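Local coordinates for putative dehydratase (Mesorhizobium loti, PDB 2POZ), which is of unknown function but belongs to the mandelate racemase/muconate lactonizing branch of the enolase superfamily and probably acts as a lyase, at residues 74-79 / 88-93; 10-15 / 47-52; 282-287 / 291-296; 16-21 / 307-312. All blocks are in the same frame, centred on the assembly; numbering follows the deposited sequence.

Contact 1 (74-79 / 88-93); sequences TMYDHS and IIFAGI
Y76 and F90 meet rim to rim, Y76 CE1 lying 3.8 Å from F90 CZ, each ring presenting an atom at the edge of the other and near its plane. Neither ring therefore covers a face of its partner. With CG anti to the backbone N (chi1 -175°), the Y76 ring is swung out so that its CD1-CE1 edge reaches F90. The bent end of selenomethionine M75 puts CE 4.0 Å from I93 CG2, while I93 CD1 reaches M75 CB, the two side chains lying alongside and pointing opposite ways. At the C-terminal end of 74-79, I89 CD1 packs 4.0 Å from S79 OG. That hydroxyl is turned back on its own helix, donating a 2.7 Å bond to M75 O, nearly in line with the carbonyl, and it also has a weak bond with A82 N. Replacing S79 by an alanine removes the hydroxyl, and M75 O would probably be left with the weak bond from S79 N, with A82 N losing its side-chain partner.

The looser side is turned from 88-93: D77 and H78, partly exposed, make no contact with that helix; on the second subunit D77 OD2 bonds R174 N and H78 packs on T173. Y76 OH likewise bonds D235 of that subunit, whose F237 packs on both aromatic rings. The antiparallel pairing of M75 with I93 and S79 with I89 is that of a helical hairpin, here within the helical part of the enolase-type N-terminal capping domain.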
loop_
_atom_site.group_PDB
_atom_site.type_symbol
_atom_site.label_atom_id
_atom_site.label_comp_id
_atom_site.label_asym_id
_atom_site.label_seq_id
_atom_site.Cartn_x
_atom_site.Cartn_y
_atom_site.Cartn_z
ATOM N N THR A 74 -29.368 -15.077 15.262
ATOM C CA THR A 74 -30.137 -16.085 14.531
ATOM C C THR A 74 -30.659 -15.542 13.195
ATOM O O THR A 74 -30.584 -16.217 12.161
ATOM C CB THR A 74 -31.335 -16.577 15.373
ATOM O OG1 THR A 74 -30.857 -17.138 16.605
ATOM C CG2 THR A 74 -32.117 -17.635 14.614
HETATM N N MSE A 75 -31.202 -14.328 13.219
HETATM C CA MSE A 75 -31.715 -13.717 11.993
HETATM C C MSE A 75 -30.564 -13.439 11.035
HETATM O O MSE A 75 -30.693 -13.604 9.823
HETATM C CB MSE A 75 -32.466 -12.416 12.307
HETATM C CG MSE A 75 -33.726 -12.654 13.131
HETATM SE SE MSE A 75 -34.854 -11.094 13.343
HETATM C CE MSE A 75 -33.885 -10.226 14.768
ATOM N N TYR A 76 -29.427 -13.029 11.582
ATOM C CA TYR A 76 -28.271 -12.764 10.739
ATOM C C TYR A 76 -27.806 -14.057 10.080
ATOM O O TYR A 76 -27.627 -14.126 8.869
ATOM C CB TYR A 76 -27.113 -12.206 11.559
ATOM C CG TYR A 76 -25.942 -11.812 10.689
ATOM C CD1 TYR A 76 -25.886 -10.544 10.105
ATOM C CD2 TYR A 76 -24.946 -12.735 10.366
ATOM C CE1 TYR A 76 -24.872 -10.203 9.211
ATOM C CE2 TYR A 76 -23.919 -12.404 9.464
ATOM C CZ TYR A 76 -23.893 -11.137 8.891
ATOM O OH TYR A 76 -22.905 -10.802 7.988
ATOM N N ASP A 77 -27.621 -15.084 10.902
ATOM C CA ASP A 77 -27.128 -16.377 10.433
ATOM C C ASP A 77 -28.013 -17.213 9.525
ATOM O O ASP A 77 -27.508 -17.918 8.651
ATOM C CB ASP A 77 -26.752 -17.259 11.628
ATOM C CG ASP A 77 -25.552 -16.736 12.385
ATOM O OD1 ASP A 77 -24.927 -15.769 11.900
ATOM O OD2 ASP A 77 -25.238 -17.291 13.466
ATOM N N HIS A 78 -29.323 -17.141 9.723
ATOM C CA HIS A 78 -30.221 -17.995 8.967
ATOM C C HIS A 78 -31.182 -17.388 7.964
ATOM O O HIS A 78 -31.965 -18.106 7.358
ATOM C CB HIS A 78 -30.979 -18.858 9.975
ATOM C CG HIS A 78 -30.067 -19.642 10.862
ATOM N ND1 HIS A 78 -29.298 -20.683 10.391
ATOM C CD2 HIS A 78 -29.721 -19.476 12.161
ATOM C CE1 HIS A 78 -28.513 -21.120 11.358
ATOM N NE2 HIS A 78 -28.749 -20.405 12.442
ATOM N N SER A 79 -31.123 -16.078 7.779
ATOM C CA SER A 79 -32.000 -15.412 6.814
ATOM C C SER A 79 -31.403 -15.554 5.421
ATOM O O SER A 79 -32.109 -15.465 4.409
ATOM C CB SER A 79 -32.110 -13.928 7.144
ATOM O OG SER A 79 -30.823 -13.328 7.140
ATOM N N ILE A 88 -33.101 -3.287 3.273
ATOM C CA ILE A 88 -34.356 -3.965 3.555
ATOM C C ILE A 88 -34.229 -5.038 4.638
ATOM O O ILE A 88 -34.974 -5.022 5.619
ATOM C CB ILE A 88 -34.955 -4.567 2.281
ATOM C CG1 ILE A 88 -35.211 -3.452 1.254
ATOM C CG2 ILE A 88 -36.229 -5.339 2.628
ATOM C CD1 ILE A 88 -36.049 -2.272 1.775
ATOM N N ILE A 89 -33.290 -5.965 4.476
ATOM C CA ILE A 89 -33.109 -7.004 5.483
ATOM C C ILE A 89 -32.748 -6.369 6.829
ATOM O O ILE A 89 -33.324 -6.716 7.868
ATOM C CB ILE A 89 -32.004 -8.029 5.070
ATOM C CG1 ILE A 89 -31.829 -9.086 6.165
ATOM C CG2 ILE A 89 -30.664 -7.324 4.853
ATOM C CD1 ILE A 89 -32.996 -10.018 6.315
ATOM N N PHE A 90 -31.828 -5.410 6.826
ATOM C CA PHE A 90 -31.439 -4.817 8.090
ATOM C C PHE A 90 -32.434 -3.869 8.727
ATOM O O PHE A 90 -32.423 -3.702 9.943
ATOM C CB PHE A 90 -30.041 -4.201 7.988
ATOM C CG PHE A 90 -28.952 -5.237 8.030
ATOM C CD1 PHE A 90 -28.144 -5.477 6.925
ATOM C CD2 PHE A 90 -28.829 -6.068 9.140
ATOM C CE1 PHE A 90 -27.231 -6.546 6.925
ATOM C CE2 PHE A 90 -27.923 -7.134 9.148
ATOM C CZ PHE A 90 -27.126 -7.371 8.036
ATOM N N ALA A 91 -33.308 -3.270 7.920
ATOM C CA ALA A 91 -34.329 -2.389 8.477
ATOM C C ALA A 91 -35.337 -3.296 9.196
ATOM O O ALA A 91 -35.889 -2.932 10.233
ATOM C CB ALA A 91 -35.019 -1.590 7.373
ATOM N N GLY A 92 -35.560 -4.487 8.647
ATOM C CA GLY A 92 -36.482 -5.426 9.271
ATOM C C GLY A 92 -35.893 -5.893 10.595
ATOM O O GLY A 92 -36.544 -5.880 11.646
ATOM N N ILE A 93 -34.633 -6.298 10.552
ATOM C CA ILE A 93 -33.965 -6.746 11.759
ATOM C C ILE A 93 -33.909 -5.623 12.796
ATOM O O ILE A 93 -34.142 -5.860 13.974
ATOM C CB ILE A 93 -32.542 -7.255 11.448
ATOM C CG1 ILE A 93 -32.652 -8.562 10.647
ATOM C CG2 ILE A 93 -31.751 -7.460 12.764
ATOM C CD1 ILE A 93 -31.327 -9.136 10.155
#

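Contact 2 (10-15 / 47-52); sequences IYLLKS and AAAGMI
I10 reaches from strand 5-12 into the side of helix 45-59 and carries most of this contact. Its CG1 presses against I52 CG2 at 3.6 Å, and the terminal CD1 continues to the helix backbone, 3.7 Å from I52 C. The side chains overlap flank to flank, each running past the other's branch point. Both have the same first rotamer, with CG1 opposite the carbonyl carbon and the CG2 branch opposite the backbone N. For I10 (chi1 -58°) this splits the side chain between two helix residues, the long branch going to I52 and CG2 to A49, where it lies 3.9 Å from A49 O and 4.1 Å from A49 CB. A chi2 of 156° keeps the long branch nearly extended, which brings CD1 over the I52 main chain. Cutting I10 back to a valine would probably open a gap over I52, since the CD1 methyl that touches I52 C and CG2 would be gone.

L12 adds a lighter touch, CD2 coming 4.4 Å from A49 CB. The small A49 methyl faces both strand side chains, consistent with the close approach of the axes of strand 10-12 and helix 47-52, 8.7 Å apart and almost exactly antiparallel (176°). The side chains that meet are all aliphatic, and all but the partly exposed L12 are buried. Beyond them, W380 of strand 379-383 leans on L12 and A49, V21 and V23 of strand 21-27 extend the floor under I52, and helix 87-108 lies on the far side of helix 45-59, where A95 meets I52 and I88 and I89 meet M51.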
loop_
_atom_site.group_PDB
_atom_site.type_symbol
_atom_site.label_atom_id
_atom_site.label_comp_id
_atom_site.label_asym_id
_atom_site.label_seq_id
_atom_site.Cartn_x
_atom_site.Cartn_y
_atom_site.Cartn_z
ATOM N N ILE A 10 -47.474 -6.018 12.168
ATOM C CA ILE A 10 -46.732 -5.155 11.262
ATOM C C ILE A 10 -47.673 -4.106 10.688
ATOM O O ILE A 10 -48.724 -4.435 10.140
ATOM C CB ILE A 10 -46.122 -5.976 10.120
ATOM C CG1 ILE A 10 -45.216 -7.061 10.708
ATOM C CG2 ILE A 10 -45.322 -5.066 9.191
ATOM C CD1 ILE A 10 -45.023 -8.245 9.807
ATOM N N TYR A 11 -47.272 -2.846 10.809
ATOM C CA TYR A 11 -48.074 -1.722 10.347
ATOM C C TYR A 11 -47.354 -0.954 9.245
ATOM O O TYR A 11 -46.174 -0.634 9.380
ATOM C CB TYR A 11 -48.344 -0.781 11.528
ATOM C CG TYR A 11 -48.960 -1.466 12.733
ATOM C CD1 TYR A 11 -50.343 -1.498 12.911
ATOM C CD2 TYR A 11 -48.159 -2.120 13.677
ATOM C CE1 TYR A 11 -50.920 -2.165 14.001
ATOM C CE2 TYR A 11 -48.727 -2.793 14.774
ATOM C CZ TYR A 11 -50.108 -2.808 14.924
ATOM O OH TYR A 11 -50.678 -3.471 15.989
ATOM N N LEU A 12 -48.066 -0.676 8.156
ATOM C CA LEU A 12 -47.521 0.086 7.040
ATOM C C LEU A 12 -48.376 1.347 6.971
ATOM O O LEU A 12 -49.439 1.360 6.368
ATOM C CB LEU A 12 -47.624 -0.710 5.736
ATOM C CG LEU A 12 -47.180 -0.024 4.441
ATOM C CD1 LEU A 12 -45.796 0.587 4.591
ATOM C CD2 LEU A 12 -47.199 -1.045 3.310
ATOM N N LEU A 13 -47.907 2.405 7.612
ATOM C CA LEU A 13 -48.653 3.650 7.653
ATOM C C LEU A 13 -48.594 4.534 6.424
ATOM O O LEU A 13 -47.709 4.423 5.577
ATOM C CB LEU A 13 -48.204 4.503 8.840
ATOM C CG LEU A 13 -48.710 4.220 10.257
ATOM C CD1 LEU A 13 -48.261 2.851 10.712
ATOM C CD2 LEU A 13 -48.179 5.298 11.194
ATOM N N LYS A 14 -49.586 5.412 6.352
ATOM C CA LYS A 14 -49.667 6.435 5.326
ATOM C C LYS A 14 -49.683 7.619 6.267
ATOM O O LYS A 14 -50.680 7.865 6.941
ATOM C CB LYS A 14 -50.980 6.376 4.541
ATOM C CG LYS A 14 -51.066 7.462 3.461
ATOM C CD LYS A 14 -52.382 7.440 2.691
ATOM C CE LYS A 14 -53.509 8.076 3.488
ATOM N NZ LYS A 14 -54.727 8.279 2.650
ATOM N N SER A 15 -48.566 8.325 6.364
ATOM C CA SER A 15 -48.488 9.465 7.267
ATOM C C SER A 15 -47.887 10.648 6.529
ATOM O O SER A 15 -46.671 10.858 6.555
ATOM C CB SER A 15 -47.625 9.106 8.477
ATOM O OG SER A 15 -47.628 10.143 9.440
ATOM N N ALA A 47 -41.703 -3.492 0.884
ATOM C CA ALA A 47 -40.649 -4.493 0.981
ATOM C C ALA A 47 -40.251 -4.637 2.451
ATOM O O ALA A 47 -40.070 -5.754 2.956
ATOM C CB ALA A 47 -39.441 -4.076 0.134
ATOM N N ALA A 48 -40.130 -3.505 3.138
ATOM C CA ALA A 48 -39.770 -3.516 4.552
ATOM C C ALA A 48 -40.859 -4.233 5.363
ATOM O O ALA A 48 -40.561 -5.039 6.248
ATOM C CB ALA A 48 -39.584 -2.099 5.053
ATOM N N ALA A 49 -42.119 -3.936 5.064
ATOM C CA ALA A 49 -43.228 -4.592 5.763
ATOM C C ALA A 49 -43.163 -6.104 5.522
ATOM O O ALA A 49 -43.342 -6.898 6.444
ATOM C CB ALA A 49 -44.568 -4.043 5.264
ATOM N N GLY A 50 -42.910 -6.490 4.273
ATOM C CA GLY A 50 -42.814 -7.899 3.932
ATOM C C GLY A 50 -41.669 -8.600 4.653
ATOM O O GLY A 50 -41.797 -9.756 5.078
HETATM N N MSE A 51 -40.547 -7.902 4.800
HETATM C CA MSE A 51 -39.381 -8.477 5.465
HETATM C C MSE A 51 -39.654 -8.740 6.937
HETATM O O MSE A 51 -39.305 -9.792 7.454
HETATM C CB MSE A 51 -38.163 -7.562 5.336
HETATM C CG MSE A 51 -36.900 -8.149 5.971
HETATM SE SE MSE A 51 -36.342 -9.834 5.157
HETATM C CE MSE A 51 -37.391 -11.096 6.148
ATOM N N ILE A 52 -40.273 -7.783 7.618
ATOM C CA ILE A 52 -40.574 -7.981 9.025
ATOM C C ILE A 52 -41.487 -9.199 9.168
ATOM O O ILE A 52 -41.312 -10.012 10.075
ATOM C CB ILE A 52 -41.237 -6.740 9.633
ATOM C CG1 ILE A 52 -40.258 -5.557 9.552
ATOM C CG2 ILE A 52 -41.632 -7.015 11.100
ATOM C CD1 ILE A 52 -40.841 -4.252 10.056
#

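Contact 3 (282-287 / 291-296); sequences GTAGGL and KKICAM
L287 and K291, with CA atoms 6.1 Å apart, join loop 282-287 to helix 287-298, and A284 faces I293 farther along the helix. This is a beta-alpha connection of the enolase-type barrel, leading from strand 276-277 to helix 287-298. The loop has no regular structure and bends at G285 and G286, whose phi angles of 135° and 125° would push a CB into the preceding carbonyl oxygen. G286 then occupies the N-cap position. Within the first turn K291 N bonds L287 O, 2.9 Å away with an N-H...O angle of 150°, the donor tilted somewhat from the carbonyl plane. The same oxygen lies 3.5 Å from K291 CB.

The helix start is also gripped from the capping domain: E97 OE1 takes the L287 N bond, and W72 NE1 bonds G285 O, so residues of the neighbouring helices 68-78 and 87-108 fix the loop.

Among side chains, K291 has CG anti to the backbone N; the extended chain leads away from the loop, and a bend at the last torsion turns NZ to N324 OD1. NZ also forms a salt bridge with E69 of the third subunit. K292 NZ pairs with E69 of its own chain, so both lysine ends are buried and charge-paired, K291 across the subunit boundary and K292 within the chain.

I293 is extended, with CG1 opposite its carbonyl carbon, and its CD1 end touches the loop, while F265 of helix 261-269 packs on the same side chain. The I293 CD1 methyl rests 4.1 Å from A284 CB.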
loop_
_atom_site.group_PDB
_atom_site.type_symbol
_atom_site.label_atom_id
_atom_site.label_comp_id
_atom_site.label_asym_id
_atom_site.label_seq_id
_atom_site.Cartn_x
_atom_site.Cartn_y
_atom_site.Cartn_z
ATOM N N GLY A 282 -32.867 2.534 12.565
ATOM C CA GLY A 282 -33.894 1.771 11.869
ATOM C C GLY A 282 -33.411 1.019 10.634
ATOM O O GLY A 282 -34.185 0.303 9.994
ATOM N N THR A 283 -32.142 1.187 10.280
ATOM C CA THR A 283 -31.582 0.488 9.130
ATOM C C THR A 283 -30.189 -0.082 9.410
ATOM O O THR A 283 -29.803 -1.076 8.810
ATOM C CB THR A 283 -31.466 1.399 7.871
ATOM O OG1 THR A 283 -30.469 2.402 8.092
ATOM C CG2 THR A 283 -32.796 2.068 7.556
ATOM N N ALA A 284 -29.447 0.536 10.327
ATOM C CA ALA A 284 -28.089 0.088 10.645
ATOM C C ALA A 284 -27.996 -1.249 11.377
ATOM O O ALA A 284 -26.914 -1.841 11.466
ATOM C CB ALA A 284 -27.359 1.164 11.442
ATOM N N GLY A 285 -29.114 -1.724 11.911
ATOM C CA GLY A 285 -29.098 -3.001 12.608
ATOM C C GLY A 285 -29.835 -2.994 13.931
ATOM O O GLY A 285 -30.097 -4.048 14.510
ATOM N N GLY A 286 -30.189 -1.809 14.412
ATOM C CA GLY A 286 -30.891 -1.721 15.680
ATOM C C GLY A 286 -30.168 -0.811 16.650
ATOM O O GLY A 286 -29.173 -0.181 16.293
ATOM N N LEU A 287 -30.666 -0.746 17.880
ATOM C CA LEU A 287 -30.083 0.108 18.907
ATOM C C LEU A 287 -28.713 -0.339 19.404
ATOM O O LEU A 287 -27.787 0.455 19.472
ATOM C CB LEU A 287 -31.029 0.219 20.101
ATOM C CG LEU A 287 -32.209 1.179 19.985
ATOM C CD1 LEU A 287 -33.080 1.044 21.229
ATOM C CD2 LEU A 287 -31.693 2.609 19.843
ATOM N N LYS A 291 -25.083 1.224 18.717
ATOM C CA LYS A 291 -24.226 1.611 19.830
ATOM C C LYS A 291 -22.823 1.029 19.559
ATOM O O LYS A 291 -21.809 1.701 19.788
ATOM C CB LYS A 291 -24.768 1.068 21.157
ATOM C CG LYS A 291 -23.837 1.319 22.345
ATOM C CD LYS A 291 -24.439 0.827 23.663
ATOM C CE LYS A 291 -23.429 0.953 24.804
ATOM N NZ LYS A 291 -22.866 2.336 24.935
ATOM N N LYS A 292 -22.774 -0.206 19.062
ATOM C CA LYS A 292 -21.498 -0.860 18.741
ATOM C C LYS A 292 -20.791 -0.103 17.619
ATOM O O LYS A 292 -19.574 0.111 17.668
ATOM C CB LYS A 292 -21.729 -2.308 18.311
ATOM C CG LYS A 292 -22.232 -3.204 19.442
ATOM C CD LYS A 292 -22.669 -4.561 18.932
ATOM C CE LYS A 292 -22.996 -5.488 20.092
ATOM N NZ LYS A 292 -23.536 -6.776 19.596
ATOM N N ILE A 293 -21.557 0.293 16.604
ATOM C CA ILE A 293 -20.999 1.050 15.494
ATOM C C ILE A 293 -20.396 2.363 16.016
ATOM O O ILE A 293 -19.301 2.741 15.624
ATOM C CB ILE A 293 -22.088 1.355 14.435
ATOM C CG1 ILE A 293 -22.472 0.062 13.712
ATOM C CG2 ILE A 293 -21.595 2.416 13.437
ATOM C CD1 ILE A 293 -23.638 0.209 12.769
ATOM N N CYS A 294 -21.108 3.045 16.911
ATOM C CA CYS A 294 -20.619 4.304 17.465
ATOM C C CYS A 294 -19.351 4.083 18.295
ATOM O O CYS A 294 -18.439 4.906 18.274
ATOM C CB CYS A 294 -21.696 4.964 18.337
ATOM S SG CYS A 294 -23.182 5.483 17.424
ATOM N N ALA A 295 -19.301 2.978 19.034
ATOM C CA ALA A 295 -18.129 2.675 19.852
ATOM C C ALA A 295 -16.915 2.474 18.939
ATOM O O ALA A 295 -15.817 2.935 19.244
ATOM C CB ALA A 295 -18.383 1.421 20.695
HETATM N N MSE A 296 -17.121 1.788 17.819
HETATM C CA MSE A 296 -16.052 1.564 16.852
HETATM C C MSE A 296 -15.609 2.892 16.253
HETATM O O MSE A 296 -14.416 3.139 16.052
HETATM C CB MSE A 296 -16.527 0.665 15.709
HETATM C CG MSE A 296 -16.609 -0.810 16.023
HETATM SE SE MSE A 296 -17.058 -1.810 14.402
HETATM C CE MSE A 296 -15.441 -1.518 13.396
#

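Contact 4 (16-21 / 307-312)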
loop_
_atom_site.group_PDB
_atom_site.type_symbol
_atom_site.label_atom_id
_atom_site.label_comp_id
_atom_site.label_asym_id
_atom_site.label_seq_id
_atom_site.Cartn_x
_atom_site.Cartn_y
_atom_site.Cartn_z
ATOM N N GLY A 16 -48.746 11.420 5.868
ATOM C CA GLY A 16 -48.263 12.561 5.117
ATOM C C GLY A 16 -47.433 12.056 3.955
ATOM O O GLY A 16 -47.839 11.129 3.256
ATOM N N ARG A 17 -46.258 12.644 3.754
ATOM C CA ARG A 17 -45.384 12.246 2.657
ATOM C C ARG A 17 -44.593 10.968 2.956
ATOM O O ARG A 17 -43.902 10.461 2.081
ATOM C CB ARG A 17 -44.399 13.377 2.333
ATOM C CG ARG A 17 -43.277 13.562 3.364
ATOM C CD ARG A 17 -42.548 14.893 3.148
ATOM N NE ARG A 17 -43.344 16.022 3.636
ATOM C CZ ARG A 17 -43.160 17.290 3.279
ATOM N NH1 ARG A 17 -42.206 17.617 2.415
ATOM N NH2 ARG A 17 -43.925 18.240 3.807
ATOM N N LEU A 18 -44.699 10.450 4.176
ATOM C CA LEU A 18 -43.957 9.242 4.551
ATOM C C LEU A 18 -44.836 7.998 4.685
ATOM O O LEU A 18 -46.063 8.090 4.792
ATOM C CB LEU A 18 -43.237 9.451 5.890
ATOM C CG LEU A 18 -42.298 10.647 6.062
ATOM C CD1 LEU A 18 -41.767 10.667 7.497
ATOM C CD2 LEU A 18 -41.146 10.560 5.062
ATOM N N HIS A 19 -44.189 6.837 4.677
ATOM C CA HIS A 19 -44.874 5.566 4.858
ATOM C C HIS A 19 -44.103 4.762 5.905
ATOM O O HIS A 19 -43.426 3.784 5.589
ATOM C CB HIS A 19 -45.006 4.787 3.535
ATOM C CG HIS A 19 -43.768 4.776 2.691
ATOM N ND1 HIS A 19 -42.622 4.097 3.050
ATOM C CD2 HIS A 19 -43.517 5.319 1.476
ATOM C CE1 HIS A 19 -41.721 4.220 2.091
ATOM N NE2 HIS A 19 -42.239 4.957 1.124
ATOM N N PRO A 20 -44.189 5.190 7.178
ATOM C CA PRO A 20 -43.516 4.533 8.303
ATOM C C PRO A 20 -43.945 3.075 8.385
ATOM O O PRO A 20 -45.116 2.746 8.167
ATOM C CB PRO A 20 -44.006 5.319 9.510
ATOM C CG PRO A 20 -44.283 6.679 8.946
ATOM C CD PRO A 20 -44.967 6.348 7.647
ATOM N N VAL A 21 -42.991 2.209 8.697
ATOM C CA VAL A 21 -43.253 0.782 8.822
ATOM C C VAL A 21 -42.942 0.463 10.274
ATOM O O VAL A 21 -41.813 0.658 10.727
ATOM C CB VAL A 21 -42.338 -0.032 7.879
ATOM C CG1 VAL A 21 -42.610 -1.527 8.027
ATOM C CG2 VAL A 21 -42.580 0.405 6.424
ATOM N N HIS A 307 -28.947 9.525 11.803
ATOM C CA HIS A 307 -29.955 9.922 10.843
ATOM C C HIS A 307 -31.284 9.367 11.330
ATOM O O HIS A 307 -31.372 8.212 11.764
ATOM C CB HIS A 307 -29.645 9.362 9.456
ATOM C CG HIS A 307 -30.737 9.602 8.465
ATOM N ND1 HIS A 307 -31.638 8.625 8.100
ATOM C CD2 HIS A 307 -31.110 10.724 7.804
ATOM C CE1 HIS A 307 -32.517 9.135 7.255
ATOM N NE2 HIS A 307 -32.219 10.405 7.060
ATOM N N VAL A 308 -32.318 10.193 11.271
ATOM C CA VAL A 308 -33.640 9.761 11.694
ATOM C C VAL A 308 -34.721 10.478 10.905
ATOM O O VAL A 308 -34.768 11.708 10.875
ATOM C CB VAL A 308 -33.875 10.029 13.197
ATOM C CG1 VAL A 308 -32.948 9.174 14.023
ATOM C CG2 VAL A 308 -33.624 11.478 13.511
ATOM N N CYS A 309 -35.572 9.697 10.254
ATOM C CA CYS A 309 -36.685 10.242 9.487
ATOM C C CYS A 309 -37.797 9.205 9.375
ATOM O O CYS A 309 -37.792 8.363 8.479
ATOM C CB CYS A 309 -36.245 10.669 8.087
ATOM S SG CYS A 309 -37.586 11.445 7.143
ATOM N N GLY A 310 -38.744 9.277 10.302
ATOM C CA GLY A 310 -39.865 8.355 10.315
ATOM C C GLY A 310 -40.941 8.926 11.215
ATOM O O GLY A 310 -41.201 10.123 11.184
ATOM N N SER A 311 -41.569 8.083 12.018
ATOM C CA SER A 311 -42.610 8.558 12.918
ATOM C C SER A 311 -41.975 8.948 14.258
ATOM O O SER A 311 -40.756 8.842 14.437
ATOM C CB SER A 311 -43.642 7.455 13.148
ATOM O OG SER A 311 -43.105 6.458 14.006
ATOM N N SER A 312 -42.802 9.402 15.192
ATOM C CA SER A 312 -42.331 9.780 16.524
ATOM C C SER A 312 -41.646 8.602 17.226
ATOM O O SER A 312 -40.801 8.799 18.103
ATOM C CB SER A 312 -43.507 10.244 17.389
ATOM O OG SER A 312 -44.127 11.395 16.855
#
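Two irregular loops converge here, nearest at P20 and G310, whose CA atoms are 5.7 Å apart. L18 supplies most of the contact. Its CG lies opposite the carbonyl carbon (chi1 -54°), which sends the forked end across to the other loop. One methyl, CD1, comes 3.8 Å from G310 O and 4.1 Å from G310 CA, while the other, CD2, touches C309 SG at 4.2 Å. The fork thus straddles the C309-G310 link. Beside it, the P20 ring meets S311 through CB atoms, P20 CB to S311 CB being 4.2 Å. S311 is the N-cap of helix 312-324: its OG bonds L313 N and also E36 OE1.

The contact is van der Waals packing without polar bonds between the loops. H307 ND1 bonds D280 OD2, a pairing consistent with the His-Asp dyad of mandelate racemase relatives, although no catalytic role is established here. Joining the turn between strands 5-12 and 21-27 of the N-terminal domain to the loop after barrel strand 303-304, this is the domain interface of the enolase superfamily, in which the capping domain lies over the C-terminal end of the barrel.

In the fold
All four contacts are essentially buried, but at different depths: the centre of contact 4 lies about 9 Å, and that of contact 1 about 18 Å, from the centre of the chain. Contacts 1 and 2 share the capping domain, touching through M51 and I89 and between I52 and G92. Contact 2 meets contact 4 along the hairpin, where L13 N probably bonds P20 O. Contact 3 belongs to the barrel and abuts contact 1 at F90 and T283. Contacts 1, 2 and 4 rest on van der Waals packing with no polar bond between their segments, whereas contact 3 has a backbone bond in the first helical turn. Contacts 1 to 3 adjoin other subunits, while contact 4 joins two domains of one chain.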